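Local coordinates for protein RNA-dependent RNA polymerase (Farallon virus, PDB 6DX5) that forms the viral OTU cysteine protease domain, a deubiquitinase at the start of a much longer protein that probably also acts as an RNA-directed RNA polymerase, at residues A[24-29]-A[178-183]; A[35-40]-A[172-177]; A[139-144]-A[152-157]. One frame throughout, in Å; residues are numbered along the deposited sequence.

Contact 1: A[24-29]-A[178-183]; sequences DFFERI and LKLINQ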
ATOM      1  N   ASP A  24      13.526  12.493  17.437  1.00 45.64           N
ATOM      2  CA  ASP A  24      13.227  12.521  18.872  1.00 51.37           C
ATOM      3  C   ASP A  24      13.216  11.143  19.541  1.00 50.55           C
ATOM      4  O   ASP A  24      13.232  11.090  20.773  1.00 52.09           O
ATOM      5  CB  ASP A  24      11.860  13.177  19.155  1.00 61.21           C
ATOM      6  CG  ASP A  24      11.752  14.654  18.686  1.00 74.18           C
ATOM      7  OD1 ASP A  24      10.608  15.065  18.380  1.00 77.37           O
ATOM      8  OD2 ASP A  24      12.766  15.403  18.640  1.00 75.74           O
ATOM      9  N   PHE A  25      13.136  10.044  18.773  1.00 41.84           N
ATOM     10  CA  PHE A  25      13.067   8.683  19.311  1.00 42.02           C
ATOM     11  C   PHE A  25      14.125   7.741  18.756  1.00 36.61           C
ATOM     12  O   PHE A  25      14.421   6.737  19.408  1.00 39.59           O
ATOM     13  CB  PHE A  25      11.666   8.064  19.050  1.00 40.74           C
ATOM     14  CG  PHE A  25      10.552   8.812  19.742  1.00 44.42           C
ATOM     15  CD1 PHE A  25      10.170   8.467  21.028  1.00 46.79           C
ATOM     16  CD2 PHE A  25       9.949   9.919  19.142  1.00 51.28           C
ATOM     17  CE1 PHE A  25       9.190   9.202  21.707  1.00 52.71           C
ATOM     18  CE2 PHE A  25       8.953  10.668  19.816  1.00 51.22           C
ATOM     19  CZ  PHE A  25       8.576  10.309  21.095  1.00 51.72           C
ATOM     20  N   PHE A  26      14.715   8.023  17.593  1.00 35.02           N
ATOM     21  CA  PHE A  26      15.618   7.097  16.935  1.00 27.80           C
ATOM     22  C   PHE A  26      16.892   7.795  16.491  1.00 32.66           C
ATOM     23  O   PHE A  26      16.896   8.978  16.134  1.00 37.19           O
ATOM     24  CB  PHE A  26      15.026   6.480  15.681  1.00 25.50           C
ATOM     25  CG  PHE A  26      13.761   5.704  15.895  1.00 27.78           C
ATOM     26  CD1 PHE A  26      13.812   4.336  16.171  1.00 26.31           C
ATOM     27  CD2 PHE A  26      12.515   6.317  15.756  1.00 27.56           C
ATOM     28  CE1 PHE A  26      12.643   3.597  16.347  1.00 24.83           C
ATOM     29  CE2 PHE A  26      11.329   5.564  15.913  1.00 32.89           C
ATOM     30  CZ  PHE A  26      11.410   4.202  16.222  1.00 20.34           C
ATOM     31  N   GLU A  27      17.966   7.033  16.466  1.00 30.89           N
ATOM     32  CA  GLU A  27      19.126   7.421  15.693  1.00 30.63           C
ATOM     33  C   GLU A  27      18.996   6.706  14.348  1.00 28.81           C
ATOM     34  O   GLU A  27      18.509   5.585  14.279  1.00 34.41           O
ATOM     35  CB  GLU A  27      20.422   7.086  16.442  1.00 31.05           C
ATOM     36  CG  GLU A  27      21.108   5.863  15.992  1.00 66.38           C
ATOM     37  CD  GLU A  27      22.500   5.682  16.593  1.00 72.00           C
ATOM     38  OE1 GLU A  27      22.612   5.217  17.732  1.00 75.13           O
ATOM     39  OE2 GLU A  27      23.476   6.016  15.919  1.00 77.54           O
ATOM     40  N   ARG A  28      19.281   7.409  13.277  1.00 27.16           N
ATOM     41  CA  ARG A  28      19.142   6.877  11.933  1.00 21.87           C
ATOM     42  C   ARG A  28      20.535   6.506  11.418  1.00 24.02           C
ATOM     43  O   ARG A  28      21.499   7.286  11.585  1.00 31.65           O
ATOM     44  CB  ARG A  28      18.500   7.943  11.036  1.00 27.40           C
ATOM     45  CG  ARG A  28      18.320   7.483   9.575  1.00 24.36           C
ATOM     46  CD  ARG A  28      19.442   7.985   8.727  1.00 34.63           C
ATOM     47  NE  ARG A  28      19.310   9.441   8.652  1.00 37.61           N
ATOM     48  CZ  ARG A  28      18.573  10.035   7.722  1.00 38.29           C
ATOM     49  NH1 ARG A  28      17.983   9.260   6.817  1.00 37.27           N
ATOM     50  NH2 ARG A  28      18.438  11.355   7.680  1.00 40.93           N
ATOM     51  N   ILE A  29      20.664   5.321  10.835  1.00 23.58           N
ATOM     52  CA  ILE A  29      21.943   4.835  10.311  1.00 22.98           C
ATOM     53  C   ILE A  29      21.790   4.725   8.801  1.00 23.85           C
ATOM     54  O   ILE A  29      20.943   3.979   8.306  1.00 18.86           O
ATOM     55  CB  ILE A  29      22.366   3.494  10.932  1.00 25.12           C
ATOM     56  CG1 ILE A  29      22.507   3.631  12.454  1.00 33.80           C
ATOM     57  CG2 ILE A  29      23.707   3.050  10.375  1.00 26.89           C
ATOM     58  CD1 ILE A  29      21.265   3.267  13.202  1.00 40.01           C
ATOM     59  N   LEU A 178      16.899   2.402  11.558  1.00 21.74           N
ATOM     60  CA  LEU A 178      16.626   3.215  12.766  1.00 22.00           C
ATOM     61  C   LEU A 178      16.931   2.402  14.021  1.00 24.86           C
ATOM     62  O   LEU A 178      16.527   1.246  14.117  1.00 24.57           O
ATOM     63  CB  LEU A 178      15.157   3.648  12.860  1.00 17.56           C
ATOM     64  CG  LEU A 178      14.610   4.601  11.802  1.00 20.10           C
ATOM     65  CD1 LEU A 178      13.141   4.794  11.971  1.00 19.46           C
ATOM     66  CD2 LEU A 178      15.364   5.949  11.878  1.00 17.32           C
ATOM     67  N   LYS A 179      17.651   2.985  14.978  1.00 29.10           N
ATOM     68  CA  LYS A 179      17.788   2.376  16.297  1.00 35.86           C
ATOM     69  C   LYS A 179      17.130   3.265  17.335  1.00 42.26           C
ATOM     70  O   LYS A 179      17.254   4.495  17.288  1.00 34.76           O
ATOM     71  CB  LYS A 179      19.236   2.137  16.652  1.00 42.92           C
ATOM     72  CG  LYS A 179      19.774   0.987  15.832  1.00 47.39           C
ATOM     73  CD  LYS A 179      21.128   0.566  16.276  1.00 50.96           C
ATOM     74  CE  LYS A 179      21.414  -0.858  15.754  1.00 46.60           C
ATOM     75  NZ  LYS A 179      22.862  -1.238  15.983  1.00 54.90           N
ATOM     76  N   LEU A 180      16.406   2.642  18.249  1.00 35.10           N
ATOM     77  CA  LEU A 180      15.704   3.400  19.264  1.00 39.34           C
ATOM     78  C   LEU A 180      16.717   3.988  20.247  1.00 48.48           C
ATOM     79  O   LEU A 180      17.663   3.312  20.663  1.00 50.41           O
ATOM     80  CB  LEU A 180      14.710   2.492  19.971  1.00 43.98           C
ATOM     81  CG  LEU A 180      13.473   3.071  20.634  1.00 50.26           C
ATOM     82  CD1 LEU A 180      12.633   3.864  19.688  1.00 46.68           C
ATOM     83  CD2 LEU A 180      12.646   1.931  21.157  1.00 55.21           C
ATOM     84  N   ILE A 181      16.516   5.260  20.616  1.00 46.65           N
ATOM     85  CA  ILE A 181      17.477   5.941  21.486  1.00 57.13           C
ATOM     86  C   ILE A 181      17.467   5.347  22.897  1.00 69.61           C
ATOM     87  O   ILE A 181      18.526   5.204  23.524  1.00 80.59           O
ATOM     88  CB  ILE A 181      17.199   7.453  21.519  1.00 51.49           C
ATOM     89  CG1 ILE A 181      17.458   8.117  20.174  1.00 45.73           C
ATOM     90  CG2 ILE A 181      18.054   8.137  22.563  1.00 60.20           C
ATOM     91  CD1 ILE A 181      17.030   9.606  20.189  1.00 48.11           C
ATOM     92  N   ASN A 182      16.289   4.979  23.415  1.00 74.84           N
ATOM     93  CA  ASN A 182      16.195   4.581  24.824  1.00102.05           C
ATOM     94  C   ASN A 182      17.019   3.326  25.144  1.00113.49           C
ATOM     95  O   ASN A 182      17.615   3.229  26.228  1.00122.51           O
ATOM     96  CB  ASN A 182      14.730   4.390  25.222  1.00109.89           C
ATOM     97  CG  ASN A 182      14.093   5.679  25.721  1.00117.21           C
ATOM     98  OD1 ASN A 182      14.792   6.667  26.001  1.00119.32           O
ATOM     99  ND2 ASN A 182      12.766   5.672  25.854  1.00119.00           N
ATOM    100  N   GLN A 183      17.059   2.352  24.228  1.00110.48           N
ATOM    101  CA  GLN A 183      17.881   1.149  24.422  1.00115.37           C
ATOM    102  C   GLN A 183      19.205   1.257  23.664  1.00112.50           C
ATOM    103  O   GLN A 183      20.167   1.852  24.159  1.00117.52           O
ATOM    104  CB  GLN A 183      17.129  -0.118  23.982  1.00113.71           C
ATOM    105  CG  GLN A 183      15.879  -0.435  24.808  1.00119.77           C
ATOM    106  CD  GLN A 183      14.636   0.292  24.307  1.00115.65           C
ATOM    107  OE1 GLN A 183      14.696   1.461  23.902  1.00110.94           O
ATOM    108  NE2 GLN A 183      13.500  -0.398  24.336  1.00114.63           N
TER
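F26 lies between two leucines of 178-183, a worked case of an aromatic ring held on both faces by branched aliphatic chains. L178 places CD1 4.1 Å from the centroid of the F26 ring, over its face and a little toward the rim, while L180 covers the opposite face with its CD1 at 3.8 Å from the same centroid. Although the CB of L180 starts out away from 24-29, its CG swings opposite the backbone N (chi1 -154°), and this turns the methyl back onto the ring. K179 O meets the F26 ring at its edge. Further aliphatic contact comes from L178 CD2, 3.8 Å from R28 CB, and from I29 CD1, 3.8 Å from K179 CG. The polar end of R28 turns elsewhere, to a salt bridge with D176.

Backbone bonds supply the second kind of interaction. E27 and K179 form a hydrogen-bonded pair, E27 N to K179 O and K179 N to E27 O, each 2.8 Å. Where the strand 178-180 ends, I181 N still reaches F25 O at 2.8 Å, prolonging the ladder by one bond. F26 CA, 3.1 Å from K179 O, adds a CA-H...O contact.

Here 26-29 runs antiparallel to 178-180 and is, within this chain, an outermost strand of the mixed sheet of the OTU domain, with F26 and L178 buried and the F26 ring against W143.

Contact 2: A[35-40]-A[172-177]; sequences GNCFFR and GAHFDA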
ATOM      1  N   GLY A  35      19.962   0.064  -5.157  1.00 33.22           N
ATOM      2  CA  GLY A  35      18.682  -0.635  -5.147  1.00 28.91           C
ATOM      3  C   GLY A  35      18.540  -1.680  -4.051  1.00 36.53           C
ATOM      4  O   GLY A  35      17.418  -2.169  -3.825  1.00 30.79           O
ATOM      5  N   ASN A  36      19.646  -2.027  -3.365  1.00 32.70           N
ATOM      6  CA  ASN A  36      19.627  -2.971  -2.240  1.00 27.56           C
ATOM      7  C   ASN A  36      19.458  -2.300  -0.870  1.00 22.73           C
ATOM      8  O   ASN A  36      19.616  -2.973   0.160  1.00 20.26           O
ATOM      9  CB  ASN A  36      20.901  -3.812  -2.242  1.00 21.73           C
ATOM     10  CG  ASN A  36      20.909  -4.792  -3.375  1.00 24.28           C
ATOM     11  OD1 ASN A  36      21.923  -5.002  -4.081  1.00 30.87           O
ATOM     12  ND2 ASN A  36      19.753  -5.366  -3.605  1.00 25.19           N
ATOM     13  N   CYS A  37      19.110  -1.003  -0.829  1.00 18.95           N
ATOM     14  CA  CYS A  37      19.123  -0.298   0.453  1.00 18.82           C
ATOM     15  C   CYS A  37      18.129  -0.891   1.466  1.00 18.59           C
ATOM     16  O   CYS A  37      18.435  -0.904   2.677  1.00 22.75           O
ATOM     17  CB  CYS A  37      18.874   1.211   0.263  1.00 23.07           C
ATOM     18  SG  CYS A  37      17.286   1.656  -0.648  1.00 32.53           S
ATOM     19  N   PHE A  38      16.949  -1.386   1.030  1.00 20.00           N
ATOM     20  CA  PHE A  38      16.076  -2.061   1.998  1.00 20.03           C
ATOM     21  C   PHE A  38      16.777  -3.272   2.595  1.00 24.58           C
ATOM     22  O   PHE A  38      16.807  -3.450   3.822  1.00 18.41           O
ATOM     23  CB  PHE A  38      14.740  -2.522   1.393  1.00 21.51           C
ATOM     24  CG  PHE A  38      13.933  -3.345   2.382  1.00 25.98           C
ATOM     25  CD1 PHE A  38      13.917  -4.743   2.332  1.00 33.24           C
ATOM     26  CD2 PHE A  38      13.291  -2.735   3.452  1.00 27.77           C
ATOM     27  CE1 PHE A  38      13.243  -5.486   3.301  1.00 30.58           C
ATOM     28  CE2 PHE A  38      12.599  -3.486   4.416  1.00 29.37           C
ATOM     29  CZ  PHE A  38      12.606  -4.847   4.341  1.00 31.87           C
ATOM     30  N   PHE A  39      17.350  -4.128   1.744  1.00 18.93           N
ATOM     31  CA  PHE A  39      18.057  -5.293   2.282  1.00 18.76           C
ATOM     32  C   PHE A  39      19.198  -4.855   3.188  1.00 20.70           C
ATOM     33  O   PHE A  39      19.442  -5.482   4.229  1.00 21.28           O
ATOM     34  CB  PHE A  39      18.566  -6.190   1.132  1.00 16.69           C
ATOM     35  CG  PHE A  39      17.464  -6.692   0.227  1.00 18.83           C
ATOM     36  CD1 PHE A  39      16.335  -7.323   0.768  1.00 17.56           C
ATOM     37  CD2 PHE A  39      17.528  -6.499  -1.157  1.00 22.30           C
ATOM     38  CE1 PHE A  39      15.285  -7.797  -0.061  1.00 20.72           C
ATOM     39  CE2 PHE A  39      16.494  -6.955  -2.002  1.00 23.61           C
ATOM     40  CZ  PHE A  39      15.357  -7.617  -1.440  1.00 24.34           C
ATOM     41  N   ARG A  40      19.907  -3.763   2.811  1.00 20.99           N
ATOM     42  CA  ARG A  40      21.042  -3.272   3.613  1.00 18.95           C
ATOM     43  C   ARG A  40      20.585  -2.720   4.959  1.00 25.37           C
ATOM     44  O   ARG A  40      21.245  -2.931   5.999  1.00 17.96           O
ATOM     45  CB  ARG A  40      21.796  -2.169   2.868  1.00 19.24           C
ATOM     46  CG  ARG A  40      22.561  -2.678   1.649  1.00 23.20           C
ATOM     47  CD  ARG A  40      23.189  -1.497   0.849  1.00 23.88           C
ATOM     48  NE  ARG A  40      24.078  -2.048  -0.161  1.00 25.59           N
ATOM     49  CZ  ARG A  40      25.338  -2.363   0.101  1.00 27.56           C
ATOM     50  NH1 ARG A  40      25.846  -2.104   1.321  1.00 28.51           N
ATOM     51  NH2 ARG A  40      26.091  -2.913  -0.835  1.00 29.77           N
ATOM     52  N   GLY A 172      11.109   8.670   0.196  1.00 29.37           N
ATOM     53  CA  GLY A 172      10.923   8.318  -1.210  1.00 33.39           C
ATOM     54  C   GLY A 172      11.314   6.872  -1.542  1.00 36.54           C
ATOM     55  O   GLY A 172      10.742   5.877  -1.045  1.00 31.21           O
ATOM     56  N   ALA A 173      12.271   6.733  -2.446  1.00 35.58           N
ATOM     57  CA  ALA A 173      12.725   5.401  -2.817  1.00 32.27           C
ATOM     58  C   ALA A 173      13.763   4.847  -1.849  1.00 34.89           C
ATOM     59  O   ALA A 173      14.065   3.659  -1.920  1.00 30.68           O
ATOM     60  CB  ALA A 173      13.327   5.410  -4.226  1.00 29.53           C
ATOM     61  N   HIS A 174      14.290   5.651  -0.919  1.00 30.71           N
ATOM     62  CA  HIS A 174      15.454   5.223  -0.166  1.00 28.73           C
ATOM     63  C   HIS A 174      15.094   4.736   1.241  1.00 25.55           C
ATOM     64  O   HIS A 174      14.349   5.392   1.959  1.00 28.22           O
ATOM     65  CB  HIS A 174      16.505   6.363  -0.080  1.00 23.54           C
ATOM     66  CG  HIS A 174      17.764   5.912   0.576  1.00 34.37           C
ATOM     67  ND1 HIS A 174      18.595   4.979   0.004  1.00 34.24           N
ATOM     68  CD2 HIS A 174      18.247   6.116   1.828  1.00 36.19           C
ATOM     69  CE1 HIS A 174      19.588   4.691   0.842  1.00 33.50           C
ATOM     70  NE2 HIS A 174      19.398   5.366   1.960  1.00 31.74           N
ATOM     71  N   PHE A 175      15.715   3.633   1.669  1.00 22.01           N
ATOM     72  CA  PHE A 175      15.527   3.085   3.010  1.00 20.36           C
ATOM     73  C   PHE A 175      16.815   3.223   3.813  1.00 19.41           C
ATOM     74  O   PHE A 175      17.897   2.950   3.288  1.00 25.32           O
ATOM     75  CB  PHE A 175      15.142   1.587   2.978  1.00 18.09           C
ATOM     76  CG  PHE A 175      13.830   1.279   2.272  1.00 21.64           C
ATOM     77  CD1 PHE A 175      12.651   1.109   3.015  1.00 24.45           C
ATOM     78  CD2 PHE A 175      13.786   1.039   0.895  1.00 23.47           C
ATOM     79  CE1 PHE A 175      11.427   0.753   2.404  1.00 22.11           C
ATOM     80  CE2 PHE A 175      12.556   0.705   0.239  1.00 20.66           C
ATOM     81  CZ  PHE A 175      11.369   0.556   1.006  1.00 20.49           C
ATOM     82  N   ASP A 176      16.710   3.627   5.096  1.00 19.67           N
ATOM     83  CA  ASP A 176      17.824   3.562   6.059  1.00 17.33           C
ATOM     84  C   ASP A 176      17.365   2.811   7.320  1.00 20.77           C
ATOM     85  O   ASP A 176      16.159   2.568   7.518  1.00 20.18           O
ATOM     86  CB  ASP A 176      18.324   4.976   6.447  1.00 19.10           C
ATOM     87  CG  ASP A 176      19.115   5.670   5.332  1.00 33.92           C
ATOM     88  OD1 ASP A 176      18.935   6.923   5.175  1.00 39.15           O
ATOM     89  OD2 ASP A 176      19.979   4.994   4.646  1.00 29.58           O
ATOM     90  N   ALA A 177      18.321   2.487   8.213  1.00 16.99           N
ATOM     91  CA  ALA A 177      17.999   1.792   9.463  1.00 22.38           C
ATOM     92  C   ALA A 177      17.719   2.799  10.568  1.00 23.95           C
ATOM     93  O   ALA A 177      18.226   3.924  10.524  1.00 21.81           O
ATOM     94  CB  ALA A 177      19.150   0.874   9.869  1.00 18.04           C
TER
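The start of helix 37-47 and the beginning of strand 174-180 meet here in the manner of OTU cysteine proteases, where a cysteine at the head of a helix faces a histidine on a neighbouring strand. C37 and H174 occupy those positions, consistent with the nucleophile and its histidine partner in the family. C37 SG sits between its own backbone N and carbonyl carbon (chi1 56°), a crowded position that directs the sulfur at the strand. There it accepts a nearly straight hydrogen bond from F175 N at 3.4 Å and lies 3.6 Å from H174 ND1, approaching the imidazole obliquely, while C37 CB is 3.6 Å from H174 CE1. On its other side the imidazole donates through NE2 to D176 OD2, 2.8 Å away; this bond is bent and meets the carboxylate from above its plane. V31 N also donates to D176 OD2 and R28 holds OD1, which helps fix the acid.

Next to this polar group is an aromatic pair. F38 and F175 form an edge-to-face stack, centroids 5.3 Å apart and planes at 73°, with the edge of F38 turned to the face of F175. F38 CB rests over that same ring, 3.7 Å from F175 CD2. I168 packs against both rings, and A129 and L132 of helix 126-136 against F38.

The chemistry implies a sulfur oriented by the N-H of F175, with the edge of that residue's ring beside it, and an imidazole whose far nitrogen is engaged by a carboxylate, consistent with cysteine protease chemistry.

Contact 3: A[139-144]-A[152-157]; sequences TIVIWN and LDVQKF
The indole of W143 takes two methyl groups on one face: V154 CG2, 3.8 Å from the centroid of the six-membered ring, and V141 CG1 alongside it. These two methyls are themselves only 3.5 Å apart, tighter than usual for carbons. With CG1 of V154 between N and the carbonyl carbon (chi1 54°), CG2 points anti to the backbone N and over the indole. The F157 ring is met at its edge by I142 CG1 and by I140 O. The amides of N144 and Q155 lie nearly parallel, their planes 16° apart. The chain of Q155 bends at chi2, bringing NE2 to N144 OD1 at 2.7 Å, nearly in line with the C=O but tilted from the Q155 amide plane. A water completes the link, accepting from N144 ND2 at 2.8 Å and donating to Q155 OE1.

D153 OD2 lies 3.0 Å from N144 OD1. Both atoms are acceptors, so the closeness is no bond and is probably unfavourable by itself; D153 OD1, however, pairs with R170 of the second subunit.

The backbones form an antiparallel ladder in which I140-F157, I142-Q155 and N144-D153 are hydrogen-bonded pairs. At its far end N144 faces both L152 and D153, a classic beta bulge: N144 N donates to D153 O, and L152 N reaches N144 O at 2.7 Å.

Together the strands make a beta hairpin within the sheet, 151-157 bordered by 13-16 and 140-145 by 166-171. Helix 126-136 packs on I140 and F157, at one end of their face, while on the other face of the sheet the W143 ring meets the F26 ring, and its NE1 is bonded to N167.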
ATOM      1  N   THR A 139       9.163  -8.580  13.718  1.00 23.97           N
ATOM      2  CA  THR A 139       8.364  -7.437  13.335  1.00 23.33           C
ATOM      3  C   THR A 139       9.244  -6.391  12.658  1.00 25.12           C
ATOM      4  O   THR A 139      10.302  -6.001  13.192  1.00 26.93           O
ATOM      5  CB  THR A 139       7.669  -6.875  14.564  1.00 26.00           C
ATOM      6  OG1 THR A 139       6.818  -7.906  15.069  1.00 29.57           O
ATOM      7  CG2 THR A 139       6.808  -5.660  14.207  1.00 24.20           C
ATOM      8  N   ILE A 140       8.806  -5.925  11.496  1.00 23.56           N
ATOM      9  CA  ILE A 140       9.508  -4.859  10.785  1.00 22.62           C
ATOM     10  C   ILE A 140       8.557  -3.678  10.693  1.00 26.55           C
ATOM     11  O   ILE A 140       7.395  -3.848  10.281  1.00 27.33           O
ATOM     12  CB  ILE A 140       9.978  -5.313   9.389  1.00 19.73           C
ATOM     13  CG1 ILE A 140      10.905  -6.466   9.542  1.00 22.32           C
ATOM     14  CG2 ILE A 140      10.758  -4.169   8.639  1.00 20.88           C
ATOM     15  CD1 ILE A 140      11.221  -7.202   8.196  1.00 19.89           C
ATOM     16  N   VAL A 141       9.041  -2.494  11.086  1.00 20.54           N
ATOM     17  CA  VAL A 141       8.262  -1.268  11.023  1.00 22.81           C
ATOM     18  C   VAL A 141       8.861  -0.381   9.949  1.00 24.91           C
ATOM     19  O   VAL A 141      10.068  -0.160   9.943  1.00 21.82           O
ATOM     20  CB  VAL A 141       8.257  -0.550  12.378  1.00 27.94           C
ATOM     21  CG1 VAL A 141       7.399   0.636  12.307  1.00 20.85           C
ATOM     22  CG2 VAL A 141       7.791  -1.525  13.481  1.00 25.48           C
ATOM     23  N   ILE A 142       8.026   0.122   9.034  1.00 26.55           N
ATOM     24  CA  ILE A 142       8.466   1.008   7.961  1.00 28.31           C
ATOM     25  C   ILE A 142       7.891   2.387   8.254  1.00 24.65           C
ATOM     26  O   ILE A 142       6.671   2.570   8.248  1.00 20.46           O
ATOM     27  CB  ILE A 142       8.009   0.546   6.574  1.00 31.72           C
ATOM     28  CG1 ILE A 142       8.312  -0.940   6.322  1.00 34.02           C
ATOM     29  CG2 ILE A 142       8.661   1.450   5.504  1.00 22.05           C
ATOM     30  CD1 ILE A 142       9.718  -1.200   6.052  1.00 38.92           C
ATOM     31  N   TRP A 143       8.749   3.360   8.509  1.00 20.45           N
ATOM     32  CA  TRP A 143       8.304   4.722   8.782  1.00 18.48           C
ATOM     33  C   TRP A 143       8.517   5.540   7.509  1.00 18.56           C
ATOM     34  O   TRP A 143       9.657   5.726   7.071  1.00 19.26           O
ATOM     35  CB  TRP A 143       9.090   5.351   9.947  1.00 18.95           C
ATOM     36  CG  TRP A 143       9.054   4.623  11.247  1.00 23.07           C
ATOM     37  CD1 TRP A 143       9.825   3.555  11.608  1.00 23.59           C
ATOM     38  CD2 TRP A 143       8.160   4.872  12.343  1.00 20.63           C
ATOM     39  NE1 TRP A 143       9.489   3.139  12.874  1.00 23.86           N
ATOM     40  CE2 TRP A 143       8.465   3.927  13.343  1.00 21.60           C
ATOM     41  CE3 TRP A 143       7.144   5.811  12.578  1.00 24.27           C
ATOM     42  CZ2 TRP A 143       7.775   3.870  14.573  1.00 38.15           C
ATOM     43  CZ3 TRP A 143       6.466   5.775  13.816  1.00 28.98           C
ATOM     44  CH2 TRP A 143       6.766   4.787  14.775  1.00 31.45           C
ATOM     45  N   ASN A 144       7.439   6.014   6.915  1.00 22.88           N
ATOM     46  CA  ASN A 144       7.550   6.841   5.730  1.00 20.34           C
ATOM     47  C   ASN A 144       7.643   8.291   6.184  1.00 27.49           C
ATOM     48  O   ASN A 144       6.721   8.805   6.834  1.00 24.58           O
ATOM     49  CB  ASN A 144       6.337   6.631   4.814  1.00 25.06           C
ATOM     50  CG  ASN A 144       6.139   5.172   4.444  1.00 30.96           C
ATOM     51  OD1 ASN A 144       5.212   4.507   4.941  1.00 35.66           O
ATOM     52  ND2 ASN A 144       7.042   4.646   3.652  1.00 28.94           N
ATOM     53  N   LEU A 152       4.994  10.637   7.781  1.00 29.40           N
ATOM     54  CA  LEU A 152       3.746  10.756   7.024  1.00 31.82           C
ATOM     55  C   LEU A 152       2.785   9.631   7.412  1.00 29.16           C
ATOM     56  O   LEU A 152       1.613   9.884   7.674  1.00 33.76           O
ATOM     57  CB  LEU A 152       4.015  10.712   5.511  1.00 37.17           C
ATOM     58  CG  LEU A 152       4.927  11.755   4.865  1.00 40.40           C
ATOM     59  CD1 LEU A 152       5.609  11.245   3.575  1.00 34.90           C
ATOM     60  CD2 LEU A 152       4.069  12.919   4.550  1.00 45.04           C
ATOM     61  N   ASP A 153       3.261   8.387   7.419  1.00 28.04           N
ATOM     62  CA  ASP A 153       2.496   7.279   7.981  1.00 34.94           C
ATOM     63  C   ASP A 153       3.470   6.134   8.201  1.00 32.27           C
ATOM     64  O   ASP A 153       4.664   6.245   7.897  1.00 28.14           O
ATOM     65  CB  ASP A 153       1.308   6.875   7.092  1.00 34.87           C
ATOM     66  CG  ASP A 153       1.700   6.713   5.633  1.00 40.22           C
ATOM     67  OD1 ASP A 153       1.153   7.446   4.759  1.00 44.41           O
ATOM     68  OD2 ASP A 153       2.582   5.858   5.372  1.00 44.46           O
ATOM     69  N   VAL A 154       2.968   5.042   8.780  1.00 30.86           N
ATOM     70  CA  VAL A 154       3.849   3.960   9.198  1.00 28.15           C
ATOM     71  C   VAL A 154       3.082   2.649   9.105  1.00 28.92           C
ATOM     72  O   VAL A 154       1.894   2.608   9.412  1.00 27.32           O
ATOM     73  CB  VAL A 154       4.400   4.225  10.615  1.00 26.89           C
ATOM     74  CG1 VAL A 154       3.288   4.478  11.555  1.00 31.17           C
ATOM     75  CG2 VAL A 154       5.261   3.077  11.091  1.00 20.60           C
ATOM     76  N   GLN A 155       3.755   1.600   8.598  1.00 27.48           N
ATOM     77  CA  GLN A 155       3.267   0.233   8.531  1.00 24.02           C
ATOM     78  C   GLN A 155       4.185  -0.660   9.350  1.00 31.79           C
ATOM     79  O   GLN A 155       5.387  -0.376   9.534  1.00 29.79           O
ATOM     80  CB  GLN A 155       3.236  -0.319   7.110  1.00 28.91           C
ATOM     81  CG  GLN A 155       2.508   0.489   6.119  1.00 46.98           C
ATOM     82  CD  GLN A 155       3.458   1.304   5.235  1.00 63.19           C
ATOM     83  OE1 GLN A 155       4.302   0.747   4.464  1.00 66.42           O
ATOM     84  NE2 GLN A 155       3.339   2.634   5.349  1.00 55.40           N
ATOM     85  N   LYS A 156       3.614  -1.776   9.783  1.00 24.84           N
ATOM     86  CA  LYS A 156       4.283  -2.738  10.658  1.00 24.80           C
ATOM     87  C   LYS A 156       3.896  -4.142  10.179  1.00 26.26           C
ATOM     88  O   LYS A 156       2.715  -4.464  10.101  1.00 26.82           O
ATOM     89  CB  LYS A 156       3.840  -2.484  12.098  1.00 22.42           C
ATOM     90  CG  LYS A 156       4.292  -3.417  13.221  1.00 23.95           C
ATOM     91  CD  LYS A 156       3.904  -2.711  14.528  1.00 28.19           C
ATOM     92  CE  LYS A 156       2.889  -3.448  15.408  1.00 26.69           C
ATOM     93  NZ  LYS A 156       3.054  -4.910  15.456  1.00 31.72           N
ATOM     94  N   PHE A 157       4.875  -4.942   9.783  1.00 26.46           N
ATOM     95  CA  PHE A 157       4.668  -6.346   9.492  1.00 28.62           C
ATOM     96  C   PHE A 157       5.029  -7.103  10.752  1.00 32.04           C
ATOM     97  O   PHE A 157       6.172  -7.018  11.203  1.00 28.94           O
ATOM     98  CB  PHE A 157       5.543  -6.801   8.334  1.00 27.66           C
ATOM     99  CG  PHE A 157       5.235  -6.111   7.044  1.00 35.41           C
ATOM    100  CD1 PHE A 157       4.339  -6.685   6.154  1.00 46.20           C
ATOM    101  CD2 PHE A 157       5.860  -4.930   6.685  1.00 37.19           C
ATOM    102  CE1 PHE A 157       4.048  -6.090   4.942  1.00 42.86           C
ATOM    103  CE2 PHE A 157       5.557  -4.323   5.456  1.00 42.97           C
ATOM    104  CZ  PHE A 157       4.663  -4.930   4.596  1.00 43.52           C
TER
HETATM  105  O   HOH W   1       6.316   2.248   2.460  1.00 28.87           O

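One mixed sheet gathers a long-range strand pair, a helix-strand contact and a local hairpin. Contacts 1 and 2 use successive parts of strand 174-180, their centres about 17 Å apart. They join where I29 N probably bonds to A177 O at 2.8 Å and where R28 NH1 forms a salt bridge with D176 OD1 (3.0 Å), by which the edge strand holds the acid that bonds H174. Contact 3 meets contact 1 through L178 CD1, 3.6 Å from W143 CD1, and contact 2 where F38 CE2 lies 4.0 Å from I142 CD1. Contact 2 holds the probable active site; W123, which touches C37, also lines a pocket occupied by dithiothreitol, probably from the crystallisation liquor.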